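Local coordinates for protein polyphosphate kinase (Porphyromonas gingivalis, PDB 2O8R) that probably catalyses the reversible transfer of the terminal phosphate of ATP onto a growing long-chain polyphosphate, at residues K542-Q547 with H597-C602. The protein carries 3 engineered substitutions. Sequence-based numbering, arbitrary orientation.
With SO4 (sulfate ion), chain F.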
# COMPACT_ATOMS: atom_id res chain seq x y z
N LYS A 542 -29.02 -19.34 -7.23
CA LYS A 542 -28.23 -18.67 -6.20
C LYS A 542 -27.51 -17.46 -6.75
O LYS A 542 -26.78 -17.57 -7.74
CB LYS A 542 -27.20 -19.62 -5.62
CG LYS A 542 -26.23 -18.96 -4.65
CD LYS A 542 -25.19 -19.96 -4.15
CE LYS A 542 -24.23 -19.30 -3.23
NZ LYS A 542 -24.92 -19.16 -1.95
N MSE A 543 -27.71 -16.31 -6.12
CA MSE A 543 -27.00 -15.11 -6.50
C MSE A 543 -26.88 -14.08 -5.37
O MSE A 543 -27.47 -14.23 -4.30
CB MSE A 543 -27.67 -14.48 -7.69
CG MSE A 543 -29.07 -14.00 -7.42
SE MSE A 543 -30.07 -13.98 -9.09
CE MSE A 543 -28.63 -14.46 -10.34
N ASN A 544 -26.10 -13.04 -5.62
CA ASN A 544 -25.87 -12.01 -4.63
C ASN A 544 -27.07 -11.09 -4.60
O ASN A 544 -27.46 -10.60 -3.54
CB ASN A 544 -24.59 -11.22 -4.92
CG ASN A 544 -23.33 -12.04 -4.75
OD1 ASN A 544 -22.71 -12.46 -5.73
ND2 ASN A 544 -22.93 -12.28 -3.51
N GLY A 545 -27.69 -10.89 -5.76
CA GLY A 545 -28.82 -9.98 -5.85
C GLY A 545 -29.86 -10.32 -6.89
O GLY A 545 -29.52 -10.77 -7.99
N LEU A 546 -31.12 -10.11 -6.52
CA LEU A 546 -32.26 -10.21 -7.43
C LEU A 546 -33.13 -8.96 -7.31
O LEU A 546 -33.71 -8.67 -6.25
CB LEU A 546 -33.07 -11.47 -7.13
CG LEU A 546 -34.31 -11.64 -8.01
CD1 LEU A 546 -33.92 -11.64 -9.46
CD2 LEU A 546 -35.06 -12.91 -7.63
N GLN A 547 -33.23 -8.22 -8.40
CA GLN A 547 -33.84 -6.91 -8.34
C GLN A 547 -34.56 -6.58 -9.66
O GLN A 547 -35.45 -5.72 -9.68
CB GLN A 547 -32.76 -5.88 -8.00
CG GLN A 547 -33.21 -4.45 -7.78
CD GLN A 547 -33.17 -3.62 -9.04
OE1 GLN A 547 -32.69 -4.07 -10.08
NE2 GLN A 547 -33.68 -2.40 -8.95
N HIS A 597 -20.76 -15.72 -2.66
CA HIS A 597 -20.64 -14.83 -3.78
C HIS A 597 -20.93 -15.54 -5.08
O HIS A 597 -21.09 -14.90 -6.11
CB HIS A 597 -19.25 -14.20 -3.79
CG HIS A 597 -19.09 -13.12 -4.81
ND1 HIS A 597 -18.53 -13.34 -6.05
CD2 HIS A 597 -19.43 -11.81 -4.78
CE1 HIS A 597 -18.52 -12.21 -6.73
NE2 HIS A 597 -19.06 -11.27 -5.98
N SER A 598 -21.00 -16.87 -5.03
CA SER A 598 -21.31 -17.66 -6.23
C SER A 598 -22.62 -17.20 -6.86
O SER A 598 -23.57 -16.80 -6.16
CB SER A 598 -21.42 -19.15 -5.88
OG SER A 598 -20.15 -19.70 -5.59
N ARG A 599 -22.66 -17.26 -8.18
CA ARG A 599 -23.91 -17.10 -8.92
C ARG A 599 -24.11 -18.34 -9.77
O ARG A 599 -23.34 -18.61 -10.70
CB ARG A 599 -23.87 -15.84 -9.78
CG ARG A 599 -23.52 -14.59 -9.00
CD ARG A 599 -22.74 -13.64 -9.86
NE ARG A 599 -22.66 -12.33 -9.23
CZ ARG A 599 -21.53 -11.68 -8.98
NH1 ARG A 599 -20.37 -12.19 -9.33
NH2 ARG A 599 -21.58 -10.49 -8.39
N ILE A 600 -25.13 -19.12 -9.43
CA ILE A 600 -25.33 -20.44 -10.04
C ILE A 600 -26.81 -20.68 -10.36
O ILE A 600 -27.68 -20.34 -9.56
CB ILE A 600 -24.83 -21.56 -9.09
CG1 ILE A 600 -23.30 -21.53 -8.99
CG2 ILE A 600 -25.32 -22.93 -9.57
CD1 ILE A 600 -22.70 -22.55 -8.03
N TRP A 601 -27.08 -21.25 -11.53
CA TRP A 601 -28.47 -21.53 -11.93
C TRP A 601 -28.65 -23.01 -12.27
O TRP A 601 -27.89 -23.57 -13.05
CB TRP A 601 -28.92 -20.68 -13.13
CG TRP A 601 -28.44 -19.25 -13.20
CD1 TRP A 601 -28.21 -18.39 -12.15
CD2 TRP A 601 -28.18 -18.50 -14.39
NE1 TRP A 601 -27.81 -17.17 -12.62
CE2 TRP A 601 -27.77 -17.21 -13.99
CE3 TRP A 601 -28.23 -18.80 -15.76
CZ2 TRP A 601 -27.41 -16.22 -14.90
CZ3 TRP A 601 -27.89 -17.81 -16.67
CH2 TRP A 601 -27.49 -16.54 -16.24
N CYS A 602 -29.68 -23.62 -11.68
CA CYS A 602 -30.05 -25.00 -11.97
C CYS A 602 -31.48 -25.09 -12.43
O CYS A 602 -32.41 -24.74 -11.69
CB CYS A 602 -29.90 -25.86 -10.72
SG CYS A 602 -28.28 -25.75 -10.05
S SO4 F . -18.57 -8.48 -8.09
O1 SO4 F . -18.15 -8.90 -6.76
O2 SO4 F . -19.64 -7.48 -7.96
O3 SO4 F . -17.42 -7.89 -8.79
O4 SO4 F . -18.98 -9.64 -8.87
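K542 and I600 join the end of strand 538-543 to strand 600-603 as an antiparallel hydrogen-bonded pair: K542 N donates a hydrogen bond to I600 O at 2.9 Å, almost straight at 176°, and I600 N donates one back to K542 O at 2.8 Å. The same K542 carbonyl also takes a CA-H...O contact from R599. Beyond this pair the two chains part into loops that carry polar groups past the paired residues.

R599 runs outward beside this pair. Its CB lies near K542 O, and R599 CG runs past M543 CB at 4.4 Å. The chain bends at chi2, and NE forms a salt bridge with the carboxylate of D617. At the tip the guanidinium lies with one face beneath the N544 side-chain amide, while NH1 and NH2 both grip sulfate O4, the latter at 2.8 Å, with the ion at the edge of the group and close to its plane.

H597 meets the same ion from its own ring edge, NE2 to sulfate O1 at 2.7 Å. Its CG stands anti to the backbone N (chi1 -172°), and the N544 amide sits over one ring face with the two planes 48° apart. On the ring's other nitrogen, ND1 bonds D476, which fixes the rotation of the imidazole.

Behind this polar end, K542 lays its extended chain along S598, K542 CE to S598 CB at 3.9 Å, before NZ turns to E596 and Q649. M543, a selenomethionine, puts CE obliquely against the W601 indole.

Both strands belong to the second PLD-like C-terminal domain. H597 is a predicted ATP ligand, and N544 lies beside R570, another. The R599 guanidinium and H597 imidazole grip different oxygens of the sulfate, probably from the crystallisation liquor, consistent with a pocket for a nucleotide or polyphosphate phosphate.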